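Local coordinates for protein adenylyltransferase (Bartonella henselae str. Houston-1, PDB 5NH2) that transfers AMP from ATP to tyrosine or threonine residues of host target proteins, an adenylyltransferase (AMPylation) activity of its Fic domain used in virulence, at residues K183-V188 and Q203-D208; E244-T249 and I288-P293. All blocks are in the same frame, centred on the assembly; numbering follows the deposited sequence.

Contact 1. Residues K183-V188 and Q203-D208; sequences KERMMV and QHLFED
D208 OD2 is gripped by both terminal nitrogens of R185. R185 NH1 lies 2.8 Å from D208 OD2. R185 NH2 is almost as near to the same oxygen, D208 OD2, at 2.9 Å. This is a salt bridge made end-on to a single oxygen, not a fork over two. Both N-H...O bonds are clearly bent. OD2 sits near the guanidinium plane, but the carboxylate is turned 63° from it. NH1 approaches OD2 on the anti side, near the carboxylate plane, while NH2 comes from well above that plane. The backbone N of V239 also donates to OD2.

R185 crosses from helix 183-196 to helix 200-208 as a straight rod. Its CG is anti to the backbone N (chi1 177°) and the chain stays extended as far as NE. This reach spans roughly antiparallel helix segments whose axes come no closer than 10.7 Å. On the way the guanidinium lays one face over L205 CA. R185 NH2 stands over the centre of the H204 imidazole, 3.3 Å above the ring plane. H204 NE2 is bonded to the V239 carbonyl, which helps hold the ring under R185. M238, in the short strand 237-239, packs on R185, H204 and D208.

The apolar part is thinner. M186 SD meets L205 CD1 at 4.2 Å, the two side chains crossing at about a right angle. The M186 side chain also touches F144 of helix 133-150 and lies about 5 Å from that of R162, which by similarity binds ATP.

The contact joins two late helices of the Fido domain. R185 is buried, and its charge is matched by the carboxylate of D208. Such a pairing would probably favour an ionised D208, and the shared oxygen ties both helices to strand 237-239.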
ATOM      1  N   LYS A 183       0.504  -7.596  -4.777  1.00 28.40           N
ATOM      2  CA  LYS A 183       0.136  -8.292  -3.556  1.00 29.01           C
ATOM      3  C   LYS A 183       1.112  -9.432  -3.260  1.00 28.90           C
ATOM      4  O   LYS A 183       1.534  -9.642  -2.105  1.00 29.42           O
ATOM      5  CB  LYS A 183      -1.307  -8.798  -3.684  1.00 24.91           C
ATOM      6  CG  LYS A 183      -1.891  -9.415  -2.351  1.00 32.13           C
ATOM      7  CD  LYS A 183      -3.450  -9.417  -2.306  1.00 25.77           C
ATOM      8  CE  LYS A 183      -3.968 -10.574  -1.488  1.00 53.28           C
ATOM      9  NZ  LYS A 183      -3.898 -10.356  -0.012  1.00 52.97           N
ATOM     10  N   GLU A 184       1.505 -10.141  -4.304  1.00 38.48           N
ATOM     11  CA  GLU A 184       2.503 -11.199  -4.198  1.00 37.33           C
ATOM     12  C   GLU A 184       3.836 -10.690  -3.635  1.00 34.05           C
ATOM     13  O   GLU A 184       4.395 -11.290  -2.699  1.00 27.00           O
ATOM     14  CB  GLU A 184       2.706 -11.821  -5.582  1.00 38.52           C
ATOM     15  CG  GLU A 184       3.804 -12.886  -5.637  1.00 48.89           C
ATOM     16  CD  GLU A 184       3.431 -14.159  -4.862  1.00 58.36           C
ATOM     17  OE1 GLU A 184       2.251 -14.326  -4.448  1.00 54.79           O
ATOM     18  OE2 GLU A 184       4.335 -15.004  -4.676  1.00 64.77           O
ATOM     19  N   ARG A 185       4.389  -9.622  -4.232  1.00 34.72           N
ATOM     20  CA  ARG A 185       5.718  -9.152  -3.822  1.00 38.40           C
ATOM     21  C   ARG A 185       5.693  -8.643  -2.379  1.00 35.75           C
ATOM     22  O   ARG A 185       6.591  -8.973  -1.591  1.00 36.67           O
ATOM     23  CB  ARG A 185       6.233  -8.063  -4.778  1.00 39.20           C
ATOM     24  CG  ARG A 185       7.606  -7.458  -4.352  1.00 37.32           C
ATOM     25  CD  ARG A 185       8.083  -6.291  -5.244  1.00 28.44           C
ATOM     26  NE  ARG A 185       9.527  -6.081  -5.102  1.00 31.66           N
ATOM     27  CZ  ARG A 185      10.263  -5.171  -5.762  1.00 34.96           C
ATOM     28  NH1 ARG A 185       9.714  -4.315  -6.633  1.00 29.77           N
ATOM     29  NH2 ARG A 185      11.572  -5.103  -5.531  1.00 38.27           N
ATOM     30  N   MET A 186       4.616  -7.918  -1.998  1.00 26.89           N
ATOM     31  CA  MET A 186       4.439  -7.455  -0.618  1.00 29.45           C
ATOM     32  C   MET A 186       4.518  -8.621   0.366  1.00 31.47           C
ATOM     33  O   MET A 186       5.210  -8.534   1.396  1.00 28.68           O
ATOM     34  CB  MET A 186       3.090  -6.709  -0.464  1.00 32.87           C
ATOM     35  CG  MET A 186       2.930  -5.926   0.887  1.00 30.23           C
ATOM     36  SD  MET A 186       4.202  -4.583   1.056  1.00 38.40           S
ATOM     37  CE  MET A 186       5.294  -5.286   2.277  1.00 40.05           C
ATOM     38  N   MET A 187       3.830  -9.733   0.047  1.00 30.30           N
ATOM     39  CA  MET A 187       3.825 -10.852   0.978  1.00 29.26           C
ATOM     40  C   MET A 187       5.195 -11.552   1.025  1.00 38.01           C
ATOM     41  O   MET A 187       5.676 -11.917   2.114  1.00 36.62           O
ATOM     42  CB  MET A 187       2.702 -11.842   0.628  1.00 27.43           C
ATOM     43  CG  MET A 187       3.023 -13.302   1.150  1.00 37.27           C
ATOM     44  SD  MET A 187       2.170 -14.629   0.295  1.00 50.73           S
ATOM     45  CE  MET A 187       2.951 -14.855  -1.299  1.00 39.24           C
ATOM     46  N   VAL A 188       5.854 -11.727  -0.134  1.00 32.64           N
ATOM     47  CA  VAL A 188       7.206 -12.304  -0.138  1.00 28.88           C
ATOM     48  C   VAL A 188       8.142 -11.484   0.770  1.00 28.83           C
ATOM     49  O   VAL A 188       8.885 -12.042   1.593  1.00 29.49           O
ATOM     50  CB  VAL A 188       7.757 -12.377  -1.588  1.00 34.99           C
ATOM     51  CG1 VAL A 188       9.229 -12.722  -1.593  1.00 29.99           C
ATOM     52  CG2 VAL A 188       7.006 -13.388  -2.491  1.00 27.88           C
ATOM     53  N   GLN A 203      14.367  -4.379   1.444  1.00 26.76           N
ATOM     54  CA  GLN A 203      15.250  -3.325   0.936  1.00 31.42           C
ATOM     55  C   GLN A 203      15.111  -3.134  -0.593  1.00 35.39           C
ATOM     56  O   GLN A 203      15.117  -1.998  -1.086  1.00 36.60           O
ATOM     57  CB  GLN A 203      16.719  -3.645   1.319  1.00 29.39           C
ATOM     58  CG  GLN A 203      17.059  -3.602   2.832  1.00 30.07           C
ATOM     59  CD  GLN A 203      18.299  -4.471   3.204  1.00 40.36           C
ATOM     60  OE1 GLN A 203      18.801  -5.221   2.372  1.00 42.43           O
ATOM     61  NE2 GLN A 203      18.785  -4.357   4.455  1.00 43.32           N
ATOM     62  N   HIS A 204      14.994  -4.234  -1.357  1.00 32.05           N
ATOM     63  CA  HIS A 204      14.835  -4.166  -2.815  1.00 33.59           C
ATOM     64  C   HIS A 204      13.476  -3.560  -3.196  1.00 39.02           C
ATOM     65  O   HIS A 204      13.393  -2.679  -4.082  1.00 35.18           O
ATOM     66  CB  HIS A 204      15.019  -5.574  -3.397  1.00 34.90           C
ATOM     67  CG  HIS A 204      14.893  -5.654  -4.891  1.00 46.20           C
ATOM     68  ND1 HIS A 204      14.678  -6.847  -5.557  1.00 44.46           N
ATOM     69  CD2 HIS A 204      14.961  -4.697  -5.853  1.00 47.68           C
ATOM     70  CE1 HIS A 204      14.606  -6.621  -6.860  1.00 38.97           C
ATOM     71  NE2 HIS A 204      14.769  -5.324  -7.065  1.00 42.21           N
ATOM     72  N   LEU A 205      12.420  -3.965  -2.468  1.00 33.22           N
ATOM     73  CA  LEU A 205      11.114  -3.326  -2.573  1.00 32.08           C
ATOM     74  C   LEU A 205      11.214  -1.801  -2.419  1.00 31.19           C
ATOM     75  O   LEU A 205      10.783  -1.062  -3.317  1.00 34.71           O
ATOM     76  CB  LEU A 205      10.159  -3.924  -1.528  1.00 35.26           C
ATOM     77  CG  LEU A 205       8.655  -3.606  -1.669  1.00 33.29           C
ATOM     78  CD1 LEU A 205       7.819  -4.708  -1.049  1.00 32.83           C
ATOM     79  CD2 LEU A 205       8.286  -2.326  -1.027  1.00 22.43           C
ATOM     80  N   PHE A 206      11.753  -1.311  -1.274  1.00 31.07           N
ATOM     81  CA  PHE A 206      11.857   0.147  -1.035  1.00 32.95           C
ATOM     82  C   PHE A 206      12.723   0.840  -2.099  1.00 39.08           C
ATOM     83  O   PHE A 206      12.468   2.010  -2.443  1.00 34.26           O
ATOM     84  CB  PHE A 206      12.430   0.457   0.373  1.00 28.47           C
ATOM     85  CG  PHE A 206      11.374   0.537   1.504  1.00 34.89           C
ATOM     86  CD1 PHE A 206      10.532  -0.564   1.812  1.00 33.78           C
ATOM     87  CD2 PHE A 206      11.278   1.681   2.303  1.00 29.16           C
ATOM     88  CE1 PHE A 206       9.601  -0.490   2.856  1.00 28.59           C
ATOM     89  CE2 PHE A 206      10.326   1.787   3.356  1.00 26.42           C
ATOM     90  CZ  PHE A 206       9.490   0.715   3.626  1.00 24.25           C
ATOM     91  N   GLU A 207      13.739   0.132  -2.649  1.00 38.61           N
ATOM     92  CA  GLU A 207      14.570   0.741  -3.695  1.00 39.11           C
ATOM     93  C   GLU A 207      13.780   0.958  -5.006  1.00 37.83           C
ATOM     94  O   GLU A 207      13.828   2.048  -5.596  1.00 36.14           O
ATOM     95  CB  GLU A 207      15.824  -0.108  -3.937  1.00 33.96           C
ATOM     96  CG  GLU A 207      16.513   0.153  -5.286  1.00 34.33           C
ATOM     97  CD  GLU A 207      17.373   1.426  -5.324  1.00 43.26           C
ATOM     98  OE1 GLU A 207      17.582   2.099  -4.265  1.00 41.01           O
ATOM     99  OE2 GLU A 207      17.828   1.765  -6.452  1.00 48.15           O
ATOM    100  N   ASP A 208      13.040  -0.059  -5.457  1.00 35.37           N
ATOM    101  CA  ASP A 208      12.296   0.036  -6.714  1.00 42.07           C
ATOM    102  C   ASP A 208      11.264   1.168  -6.708  1.00 43.77           C
ATOM    103  O   ASP A 208      10.980   1.754  -7.768  1.00 36.03           O
ATOM    104  CB  ASP A 208      11.598  -1.304  -6.998  1.00 38.14           C
ATOM    105  CG  ASP A 208      12.557  -2.345  -7.533  1.00 36.98           C
ATOM    106  OD1 ASP A 208      13.770  -2.031  -7.649  1.00 36.87           O
ATOM    107  OD2 ASP A 208      12.114  -3.473  -7.836  1.00 33.98           O
TER

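Contact 2. Residues E244-T249 and I288-P293; sequences ETYTGT and ITFTAP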
ATOM      1  N   GLU A 244      23.082  -8.412 -10.635  1.00 63.86           N
ATOM      2  CA  GLU A 244      22.465  -9.734 -10.733  1.00 66.98           C
ATOM      3  C   GLU A 244      22.293 -10.184 -12.180  1.00 67.88           C
ATOM      4  O   GLU A 244      22.176  -9.377 -13.108  1.00 72.30           O
ATOM      5  CB  GLU A 244      21.096  -9.745 -10.060  1.00 68.39           C
ATOM      6  CG  GLU A 244      21.153  -9.412  -8.608  1.00 75.52           C
ATOM      7  CD  GLU A 244      22.026 -10.380  -7.862  1.00 86.94           C
ATOM      8  OE1 GLU A 244      21.736 -11.590  -7.943  1.00 94.16           O
ATOM      9  OE2 GLU A 244      23.003  -9.936  -7.213  1.00 89.18           O
ATOM     10  N   THR A 245      22.270 -11.493 -12.369  1.00 65.26           N
ATOM     11  CA  THR A 245      22.019 -12.066 -13.680  1.00 63.17           C
ATOM     12  C   THR A 245      20.645 -12.719 -13.659  1.00 60.61           C
ATOM     13  O   THR A 245      20.192 -13.198 -12.622  1.00 58.15           O
ATOM     14  CB  THR A 245      23.118 -13.071 -14.076  1.00 62.14           C
ATOM     15  OG1 THR A 245      24.390 -12.399 -14.147  1.00 61.77           O
ATOM     16  CG2 THR A 245      22.831 -13.687 -15.434  1.00 61.24           C
ATOM     17  N   TYR A 246      19.960 -12.671 -14.783  1.00 59.95           N
ATOM     18  CA  TYR A 246      18.666 -13.304 -14.921  1.00 65.85           C
ATOM     19  C   TYR A 246      18.653 -14.033 -16.250  1.00 75.64           C
ATOM     20  O   TYR A 246      19.277 -13.588 -17.219  1.00 85.24           O
ATOM     21  CB  TYR A 246      17.544 -12.267 -14.840  1.00 59.24           C
ATOM     22  CG  TYR A 246      17.629 -11.400 -13.599  1.00 57.47           C
ATOM     23  CD1 TYR A 246      18.507 -10.324 -13.514  1.00 56.46           C
ATOM     24  CD2 TYR A 246      16.833 -11.661 -12.509  1.00 56.85           C
ATOM     25  CE1 TYR A 246      18.584  -9.530 -12.364  1.00 45.31           C
ATOM     26  CE2 TYR A 246      16.906 -10.879 -11.363  1.00 54.86           C
ATOM     27  CZ  TYR A 246      17.775  -9.816 -11.295  1.00 50.97           C
ATOM     28  OH  TYR A 246      17.796  -9.067 -10.121  1.00 52.57           O
ATOM     29  N   THR A 247      17.982 -15.178 -16.293  1.00 73.30           N
ATOM     30  CA  THR A 247      17.867 -15.906 -17.547  1.00 76.45           C
ATOM     31  C   THR A 247      16.430 -16.347 -17.742  1.00 62.00           C
ATOM     32  O   THR A 247      15.902 -17.102 -16.928  1.00 62.51           O
ATOM     33  CB  THR A 247      18.804 -17.112 -17.598  1.00 88.35           C
ATOM     34  OG1 THR A 247      20.126 -16.700 -17.233  1.00 96.15           O
ATOM     35  CG2 THR A 247      18.839 -17.652 -19.017  1.00 90.35           C
ATOM     36  N   GLY A 248      15.827 -15.908 -18.837  1.00 59.91           N
ATOM     37  CA  GLY A 248      14.441 -16.234 -19.092  1.00 59.90           C
ATOM     38  C   GLY A 248      13.964 -15.722 -20.437  1.00 67.16           C
ATOM     39  O   GLY A 248      14.752 -15.425 -21.336  1.00 72.65           O
ATOM     40  N   THR A 249      12.649 -15.636 -20.559  1.00 67.10           N
ATOM     41  CA  THR A 249      11.980 -15.419 -21.833  1.00 71.73           C
ATOM     42  C   THR A 249      11.813 -13.926 -22.074  1.00 72.78           C
ATOM     43  O   THR A 249      11.185 -13.232 -21.265  1.00 71.61           O
ATOM     44  CB  THR A 249      10.626 -16.127 -21.817  1.00 67.55           C
ATOM     45  OG1 THR A 249      10.828 -17.522 -22.064  1.00 72.11           O
ATOM     46  CG2 THR A 249       9.669 -15.533 -22.836  1.00 68.37           C
ATOM     47  N   ILE A 288      16.818 -15.022 -23.328  1.00 77.67           N
ATOM     48  CA  ILE A 288      17.967 -14.145 -23.152  1.00 84.39           C
ATOM     49  C   ILE A 288      18.475 -14.233 -21.721  1.00 76.59           C
ATOM     50  O   ILE A 288      17.743 -14.600 -20.791  1.00 75.51           O
ATOM     51  CB  ILE A 288      17.671 -12.673 -23.531  1.00 91.62           C
ATOM     52  CG1 ILE A 288      17.041 -11.908 -22.379  1.00 90.98           C
ATOM     53  CG2 ILE A 288      16.772 -12.594 -24.750  1.00 95.35           C
ATOM     54  CD1 ILE A 288      17.053 -10.421 -22.625  1.00 91.85           C
ATOM     55  N   THR A 289      19.763 -13.920 -21.569  1.00 68.92           N
ATOM     56  CA  THR A 289      20.407 -13.726 -20.280  1.00 67.10           C
ATOM     57  C   THR A 289      20.843 -12.269 -20.150  1.00 68.98           C
ATOM     58  O   THR A 289      21.405 -11.695 -21.086  1.00 77.03           O
ATOM     59  CB  THR A 289      21.609 -14.648 -20.120  1.00 68.58           C
ATOM     60  OG1 THR A 289      21.167 -16.007 -20.189  1.00 73.90           O
ATOM     61  CG2 THR A 289      22.253 -14.427 -18.782  1.00 67.34           C
ATOM     62  N   PHE A 290      20.550 -11.663 -19.002  1.00 62.52           N
ATOM     63  CA  PHE A 290      20.785 -10.243 -18.805  1.00 63.59           C
ATOM     64  C   PHE A 290      21.404 -10.045 -17.437  1.00 63.85           C
ATOM     65  O   PHE A 290      20.831 -10.474 -16.431  1.00 68.52           O
ATOM     66  CB  PHE A 290      19.482  -9.435 -18.920  1.00 56.40           C
ATOM     67  CG  PHE A 290      19.575  -8.022 -18.376  1.00 55.14           C
ATOM     68  CD1 PHE A 290      20.093  -6.991 -19.147  1.00 62.33           C
ATOM     69  CD2 PHE A 290      19.125  -7.714 -17.105  1.00 59.54           C
ATOM     70  CE1 PHE A 290      20.182  -5.682 -18.656  1.00 61.73           C
ATOM     71  CE2 PHE A 290      19.205  -6.396 -16.606  1.00 62.67           C
ATOM     72  CZ  PHE A 290      19.739  -5.385 -17.382  1.00 60.38           C
ATOM     73  N   THR A 291      22.561  -9.393 -17.403  1.00 55.01           N
ATOM     74  CA  THR A 291      23.199  -8.978 -16.166  1.00 56.33           C
ATOM     75  C   THR A 291      23.074  -7.468 -16.050  1.00 60.32           C
ATOM     76  O   THR A 291      23.605  -6.734 -16.890  1.00 60.71           O
ATOM     77  CB  THR A 291      24.666  -9.391 -16.136  1.00 64.01           C
ATOM     78  OG1 THR A 291      24.779 -10.780 -16.463  1.00 72.34           O
ATOM     79  CG2 THR A 291      25.231  -9.155 -14.757  1.00 61.40           C
ATOM     80  N   ALA A 292      22.375  -7.007 -15.018  1.00 61.76           N
ATOM     81  CA  ALA A 292      22.230  -5.574 -14.805  1.00 62.53           C
ATOM     82  C   ALA A 292      23.561  -4.972 -14.343  1.00 62.19           C
ATOM     83  O   ALA A 292      24.297  -5.608 -13.588  1.00 65.59           O
ATOM     84  CB  ALA A 292      21.116  -5.296 -13.787  1.00 56.98           C
ATOM     85  N   PRO A 293      23.912  -3.778 -14.820  1.00 63.51           N
ATOM     86  CA  PRO A 293      25.228  -3.172 -14.538  1.00 66.02           C
ATOM     87  C   PRO A 293      25.331  -2.409 -13.214  1.00 57.51           C
ATOM     88  O   PRO A 293      24.389  -2.301 -12.450  1.00 62.65           O
ATOM     89  CB  PRO A 293      25.402  -2.216 -15.720  1.00 72.41           C
ATOM     90  CG  PRO A 293      24.001  -1.926 -16.178  1.00 70.01           C
ATOM     91  CD  PRO A 293      23.310  -3.226 -16.041  1.00 64.32           C
TER
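Y246 pairs with F290 in an antiparallel strand pair at the edge of a mixed beta sheet in the intracellular delivery domain, a family of the OB clan. Strand 287-291 is an outermost strand of this sheet within the chain. Backbone bonds run both ways, Y246 N to F290 O and F290 N to Y246 O, each at 2.9 Å. G248 and I288 form the next hydrogen-bonded pair. Beyond the strand end, A292 N still bonds E244 O at 3.1 Å.

The packed face carries Y246, I288 and F290. F290 is buried, packs on L260 and meets F258 edge-to-face. The Y246 ring turns its edge to the F290 carbonyl, and Y246 CD1 comes within 4.5 Å of F290 CD2. The hydroxyl of Y246 bonds the backbone N of K241.

Against this packed face, the other is open to solvent and is held by threonine hydroxyls and methyls. T245 lies across from T291 and T247 from T289, in non-hydrogen-bonded pairs. In all four, OG1 lies beside the backbone N, and the hydroxyls of each pair bond across the strands. The T247 OG1 to T289 OG1 bond is the longer at 3.2 Å. Two methyls also touch diagonally, T245 CG2 to T289 CG2 at 3.5 Å.

How the contacts relate
The chain first closes contact 1, a short connection of 14 residues within the Fido domain. It bridges helices 183-196 and 200-208. Helix 212-227 follows, then strand 237-239, which returns to the first contact and is also an outermost strand of the delivery-domain sheet. Contact 2 opens just afterwards and closes a longer excursion of 38 residues, through strands 257-262 and 265-270 and helix 276-279. The two contacts are in series, neither nested nor crossed. The centres of contacts 1 and 2 are about 19 Å apart. The nearest atoms of contacts 1 and 2 are about 5 Å apart, without touching. One ties helices of the catalytic domain; the other joins the last strand to its sheet.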